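Local structure of ArsR family transcriptional regulator (Staphylococcus aureus, 6CDB) at residues I29-L34 with G43-Q48; F20-D25 with L60-S65. The protein probably binds DNA as a dimeric transcriptional repressor of the ArsR family whose activity responds to zinc. The protein carries 1 engineered substitution. One frame throughout, in Å; residues are numbered along the deposited sequence.

Contact 1 of 2, residues I29-L34 with G43-Q48; sequences IRIMEL and GHISHQ
Ile31 and Ile45 mark where the backbones of 29-34 and 43-48 come nearest, their CA atoms 6.9 Å apart. Both segments are helical throughout, and their N-to-C directions differ by 119°. The axes approach no closer than 10.8 Å, a wide spacing that branched aliphatic side chains can bridge.

At the buried end of the interface the two isoleucines meet at about a right angle, CG1 of Ile31 lying 4.1 Å from CG2 of Ile45. That methyl of Ile45 is anti to its backbone N, while the longer CG1 arm (chi1 -62°) is placed to reach Leu34. Beta-branching suits Ile45 here, since each branch serves a different residue of the facing helix.

Leu34 likewise divides its two methyls. CD2 rests 4.0 Å from CG1 of Ile45 and also approaches the His44 ring at its edge, near the ring plane, 4.3 Å from ND1. CD1 packs on the aliphatic root of Gln48, 3.8 Å from CB and 3.9 Å from CG. The Gln48 chain then bends at chi2 (38°) and its amide turns away, which lets a polar residue lend methylenes to the contact at an exposed edge. No hydrogen bond joins the two segments.

Just past 43-48, the carbonyl of Leu49 accepts from NH1 of Arg30, a polar tie between the two helices at the end of 42-49, while Arg30 NH2 is held by Asn27. Leu60 and Val56 of helix 53-65 touch Ile31 and Ile45 respectively, extending the apolar core. Ile31 and Ile45 belong to the hydrophobic core of a winged helix-turn-helix domain, in which helix 26-37 packs against the helix-turn-helix pair formed by 42-49 and 53-65, and Leu34 carries the packing out to its exposed edge.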
loop_
_atom_site.group_PDB
_atom_site.type_symbol
_atom_site.label_atom_id
_atom_site.label_comp_id
_atom_site.label_asym_id
_atom_site.label_seq_id
_atom_site.Cartn_x
_atom_site.Cartn_y
_atom_site.Cartn_z
ATOM N N ILE A 29 6.513 4.586 6.868
ATOM C CA ILE A 29 6.875 3.213 6.534
ATOM C C ILE A 29 7.853 2.648 7.565
ATOM O O ILE A 29 7.775 1.471 7.935
ATOM C CB ILE A 29 7.440 3.152 5.104
ATOM C CG1 ILE A 29 6.306 3.356 4.084
ATOM C CG2 ILE A 29 8.165 1.830 4.854
ATOM C CD1 ILE A 29 5.120 2.391 4.292
ATOM N N ARG A 30 8.781 3.476 8.056
ATOM C CA ARG A 30 9.725 2.980 9.057
ATOM C C ARG A 30 9.016 2.645 10.363
ATOM O O ARG A 30 9.307 1.618 11.006
ATOM C CB ARG A 30 10.837 4.007 9.293
ATOM C CG ARG A 30 11.862 4.082 8.171
ATOM C CD ARG A 30 13.219 4.460 8.748
ATOM N NE ARG A 30 13.206 5.822 9.258
ATOM C CZ ARG A 30 13.934 6.267 10.283
ATOM N NH1 ARG A 30 14.757 5.459 10.958
ATOM N NH2 ARG A 30 13.823 7.536 10.635
ATOM N N ILE A 31 8.084 3.501 10.772
ATOM C CA ILE A 31 7.280 3.211 11.956
ATOM C C ILE A 31 6.495 1.916 11.756
ATOM O O ILE A 31 6.462 1.045 12.638
ATOM C CB ILE A 31 6.344 4.395 12.259
ATOM C CG1 ILE A 31 7.159 5.648 12.625
ATOM C CG2 ILE A 31 5.332 4.018 13.346
ATOM C CD1 ILE A 31 6.313 6.898 12.765
ATOM N N MET A 32 5.847 1.773 10.591
ATOM C CA MET A 32 5.013 0.597 10.353
ATOM C C MET A 32 5.844 -0.675 10.317
ATOM O O MET A 32 5.404 -1.720 10.803
ATOM C CB MET A 32 4.240 0.739 9.045
ATOM C CG MET A 32 3.213 1.864 9.012
ATOM S SD MET A 32 1.726 1.531 9.952
ATOM C CE MET A 32 0.888 0.449 8.781
ATOM N N GLU A 33 7.030 -0.624 9.712
ATOM C CA GLU A 33 7.874 -1.811 9.687
ATOM C C GLU A 33 8.327 -2.184 11.100
ATOM O O GLU A 33 8.304 -3.368 11.477
ATOM C CB GLU A 33 9.057 -1.573 8.747
ATOM C CG GLU A 33 9.837 -2.825 8.362
ATOM C CD GLU A 33 10.936 -3.157 9.350
ATOM O OE1 GLU A 33 11.415 -2.224 10.027
ATOM O OE2 GLU A 33 11.306 -4.344 9.456
ATOM N N LEU A 34 8.697 -1.183 11.913
ATOM C CA LEU A 34 9.040 -1.461 13.310
ATOM C C LEU A 34 7.894 -2.178 14.022
ATOM O O LEU A 34 8.100 -3.185 14.717
ATOM C CB LEU A 34 9.398 -0.149 14.029
ATOM C CG LEU A 34 10.003 -0.159 15.439
ATOM C CD1 LEU A 34 10.774 1.139 15.698
ATOM C CD2 LEU A 34 8.937 -0.358 16.514
ATOM N N GLY A 43 7.838 6.204 23.000
ATOM C CA GLY A 43 9.224 6.420 23.392
ATOM C C GLY A 43 10.176 5.439 22.734
ATOM O O GLY A 43 11.257 5.818 22.272
ATOM N N HIS A 44 9.774 4.174 22.646
ATOM C CA HIS A 44 10.637 3.182 22.019
ATOM C C HIS A 44 10.746 3.396 20.514
ATOM O O HIS A 44 11.840 3.278 19.945
ATOM C CB HIS A 44 10.126 1.776 22.316
ATOM C CG HIS A 44 10.946 0.702 21.677
ATOM N ND1 HIS A 44 10.575 0.078 20.506
ATOM C CD2 HIS A 44 12.139 0.161 22.030
ATOM C CE1 HIS A 44 11.493 -0.811 20.171
ATOM N NE2 HIS A 44 12.451 -0.783 21.081
ATOM N N ILE A 45 9.627 3.694 19.846
ATOM C CA ILE A 45 9.667 3.975 18.411
ATOM C C ILE A 45 10.582 5.156 18.140
ATOM O O ILE A 45 11.472 5.103 17.281
ATOM C CB ILE A 45 8.248 4.246 17.877
ATOM C CG1 ILE A 45 7.345 3.017 18.058
ATOM C CG2 ILE A 45 8.306 4.698 16.404
ATOM C CD1 ILE A 45 5.859 3.318 17.898
ATOM N N SER A 46 10.370 6.241 18.888
ATOM C CA SER A 46 11.166 7.451 18.747
ATOM C C SER A 46 12.651 7.152 18.920
ATOM O O SER A 46 13.475 7.530 18.076
ATOM C CB SER A 46 10.683 8.474 19.767
ATOM O OG SER A 46 11.754 9.293 20.185
ATOM N N HIS A 47 13.005 6.442 19.999
ATOM C CA HIS A 47 14.410 6.128 20.251
ATOM C C HIS A 47 14.994 5.254 19.147
ATOM O O HIS A 47 16.080 5.532 18.625
ATOM C CB HIS A 47 14.549 5.435 21.600
ATOM C CG HIS A 47 15.945 5.005 21.907
ATOM N ND1 HIS A 47 16.345 3.688 21.861
ATOM C CD2 HIS A 47 17.042 5.723 22.242
ATOM C CE1 HIS A 47 17.624 3.609 22.181
ATOM N NE2 HIS A 47 18.072 4.829 22.415
ATOM N N GLN A 48 14.274 4.198 18.763
ATOM C CA GLN A 48 14.798 3.250 17.785
ATOM C C GLN A 48 14.999 3.897 16.418
ATOM O O GLN A 48 16.006 3.634 15.751
ATOM C CB GLN A 48 13.861 2.041 17.677
ATOM C CG GLN A 48 14.465 0.845 16.948
ATOM C CD GLN A 48 15.950 0.646 17.275
ATOM O OE1 GLN A 48 16.308 0.192 18.370
ATOM N NE2 GLN A 48 16.821 0.994 16.318
#

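Contact 2 of 2, residues F20-D25 with L60-S65; sequences FKALGD and LKLLKS
Ala22 and Leu23 meet Leu62 and Leu63 through apolar contacts alone. CB of Ala22 points at the facing helix and stands 4.4 Å from CD2 of Leu62; a one-carbon side chain suits a place where the CA atoms of Ala22 and Leu63 are 7.3 Å apart. Leu62 answers it with a longer arm, its CG anti to the backbone N (chi1 169°). Beside this pair the two buried leucines, Leu23 and Leu63, bring methyl to methyl, CD2 to CD2, at 4.4 Å. Met32 of helix 26-37 touches both of them, and Leu68 does so too. The engineered Leu66 packs on Ala22.

Hydrogen bonds stay on their own sides and shape the helix ends. Ser65 OG donates to the carbonyl O of Leu62 at 2.8 Å, tilted 19° from the carbonyl plane, which keeps the hydroxyl folded back on its own last turn. On the other side an inverse gamma turn centred on Gly24 leads to Asp25, the N-cap of the next helix, whose OD2 accepts from Arg28 N.

With only methyl contacts and no polar bond across, the joint depends on shape and on the exclusion of water, as suits a buried meeting of leucines and an alanine.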
loop_
_atom_site.group_PDB
_atom_site.type_symbol
_atom_site.label_atom_id
_atom_site.label_comp_id
_atom_site.label_asym_id
_atom_site.label_seq_id
_atom_site.Cartn_x
_atom_site.Cartn_y
_atom_site.Cartn_z
ATOM N N PHE A 20 -3.174 4.219 1.068
ATOM C CA PHE A 20 -1.900 4.245 0.353
ATOM C C PHE A 20 -1.273 5.637 0.365
ATOM O O PHE A 20 -0.043 5.766 0.369
ATOM C CB PHE A 20 -2.093 3.763 -1.084
ATOM C CG PHE A 20 -2.353 2.282 -1.195
ATOM C CD1 PHE A 20 -1.477 1.370 -0.641
ATOM C CD2 PHE A 20 -3.488 1.810 -1.831
ATOM C CE1 PHE A 20 -1.717 -0.009 -0.734
ATOM C CE2 PHE A 20 -3.741 0.436 -1.931
ATOM C CZ PHE A 20 -2.848 -0.473 -1.367
ATOM N N LYS A 21 -2.095 6.682 0.349
ATOM C CA LYS A 21 -1.558 8.035 0.438
ATOM C C LYS A 21 -0.842 8.244 1.763
ATOM O O LYS A 21 0.281 8.758 1.800
ATOM C CB LYS A 21 -2.676 9.065 0.261
ATOM C CG LYS A 21 -2.865 9.503 -1.160
ATOM C CD LYS A 21 -4.003 10.506 -1.277
ATOM C CE LYS A 21 -4.178 10.949 -2.718
ATOM N NZ LYS A 21 -5.414 11.748 -2.878
ATOM N N ALA A 22 -1.468 7.824 2.865
ATOM C CA ALA A 22 -0.825 7.964 4.168
ATOM C C ALA A 22 0.432 7.113 4.266
ATOM O O ALA A 22 1.414 7.518 4.900
ATOM C CB ALA A 22 -1.801 7.590 5.277
ATOM N N LEU A 23 0.429 5.926 3.661
ATOM C CA LEU A 23 1.635 5.114 3.727
ATOM C C LEU A 23 2.711 5.574 2.758
ATOM O O LEU A 23 3.811 5.017 2.782
ATOM C CB LEU A 23 1.302 3.639 3.461
ATOM C CG LEU A 23 0.460 2.903 4.500
ATOM C CD1 LEU A 23 0.003 1.578 3.930
ATOM C CD2 LEU A 23 1.275 2.685 5.786
ATOM N N GLY A 24 2.425 6.535 1.879
ATOM C CA GLY A 24 3.450 7.025 0.977
ATOM C C GLY A 24 4.370 8.018 1.677
ATOM O O GLY A 24 4.495 9.165 1.254
ATOM N N ASP A 25 5.020 7.585 2.750
ATOM C CA ASP A 25 5.820 8.469 3.598
ATOM C C ASP A 25 6.922 7.627 4.223
ATOM O O ASP A 25 6.619 6.654 4.918
ATOM C CB ASP A 25 4.941 9.124 4.672
ATOM C CG ASP A 25 5.720 10.056 5.600
ATOM O OD1 ASP A 25 5.450 11.272 5.594
ATOM O OD2 ASP A 25 6.583 9.580 6.353
ATOM N N LEU A 60 1.436 8.677 14.266
ATOM C CA LEU A 60 0.601 7.596 14.783
ATOM C C LEU A 60 -0.849 8.030 14.961
ATOM O O LEU A 60 -1.755 7.197 14.827
ATOM C CB LEU A 60 1.148 7.082 16.117
ATOM C CG LEU A 60 2.505 6.399 16.134
ATOM C CD1 LEU A 60 2.962 6.174 17.597
ATOM C CD2 LEU A 60 2.456 5.080 15.413
ATOM N N LYS A 61 -1.101 9.306 15.285
ATOM C CA LYS A 61 -2.483 9.780 15.254
ATOM C C LYS A 61 -3.050 9.631 13.858
ATOM O O LYS A 61 -4.180 9.154 13.685
ATOM C CB LYS A 61 -2.601 11.235 15.699
ATOM C CG LYS A 61 -1.914 11.566 16.996
ATOM C CD LYS A 61 -2.675 11.055 18.199
ATOM C CE LYS A 61 -1.790 11.141 19.440
ATOM N NZ LYS A 61 -1.354 12.567 19.677
ATOM N N LEU A 62 -2.268 10.011 12.840
ATOM C CA LEU A 62 -2.774 9.866 11.475
ATOM C C LEU A 62 -3.009 8.396 11.127
ATOM O O LEU A 62 -4.071 8.036 10.610
ATOM C CB LEU A 62 -1.822 10.509 10.470
ATOM C CG LEU A 62 -2.148 10.165 9.008
ATOM C CD1 LEU A 62 -3.613 10.492 8.615
ATOM C CD2 LEU A 62 -1.189 10.871 8.073
ATOM N N LEU A 63 -2.029 7.532 11.412
ATOM C CA LEU A 63 -2.164 6.116 11.078
ATOM C C LEU A 63 -3.324 5.475 11.828
ATOM O O LEU A 63 -4.011 4.592 11.291
ATOM C CB LEU A 63 -0.852 5.378 11.374
ATOM C CG LEU A 63 0.354 5.802 10.528
ATOM C CD1 LEU A 63 1.651 5.178 11.048
ATOM C CD2 LEU A 63 0.132 5.456 9.043
ATOM N N LYS A 64 -3.574 5.916 13.062
ATOM C CA LYS A 64 -4.685 5.364 13.831
ATOM C C LYS A 64 -6.029 5.795 13.242
ATOM O O LYS A 64 -6.959 4.981 13.144
ATOM C CB LYS A 64 -4.580 5.780 15.300
ATOM C CG LYS A 64 -5.582 5.068 16.207
ATOM C CD LYS A 64 -5.781 5.785 17.542
ATOM C CE LYS A 64 -4.612 5.573 18.472
ATOM N NZ LYS A 64 -4.791 6.263 19.790
ATOM N N SER A 65 -6.144 7.062 12.827
ATOM C CA SER A 65 -7.409 7.518 12.255
ATOM C C SER A 65 -7.799 6.713 11.020
ATOM O O SER A 65 -8.987 6.618 10.693
ATOM C CB SER A 65 -7.326 9.000 11.902
ATOM O OG SER A 65 -6.577 9.178 10.716
#

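The centres of contacts 1 and 2 lie 14 Å apart, and four consecutive helices supply their segments in the order 10-23, 26-37, 42-49 and 53-65. Contact 2 joins the first of these to the last, and contact 1 joins the two between. The groups meet directly: Ile29 CG1 lies 3.3 Å from Leu23 O where helix 10-23 gives way to helix 26-37, and the side chains of the two contacts make one continuous apolar core. Both contacts also adjoin the second subunit, where Ile29 and Phe20 each pack on the other's counterpart. The core thus joins the helix-turn-helix to helices at the dimer interface.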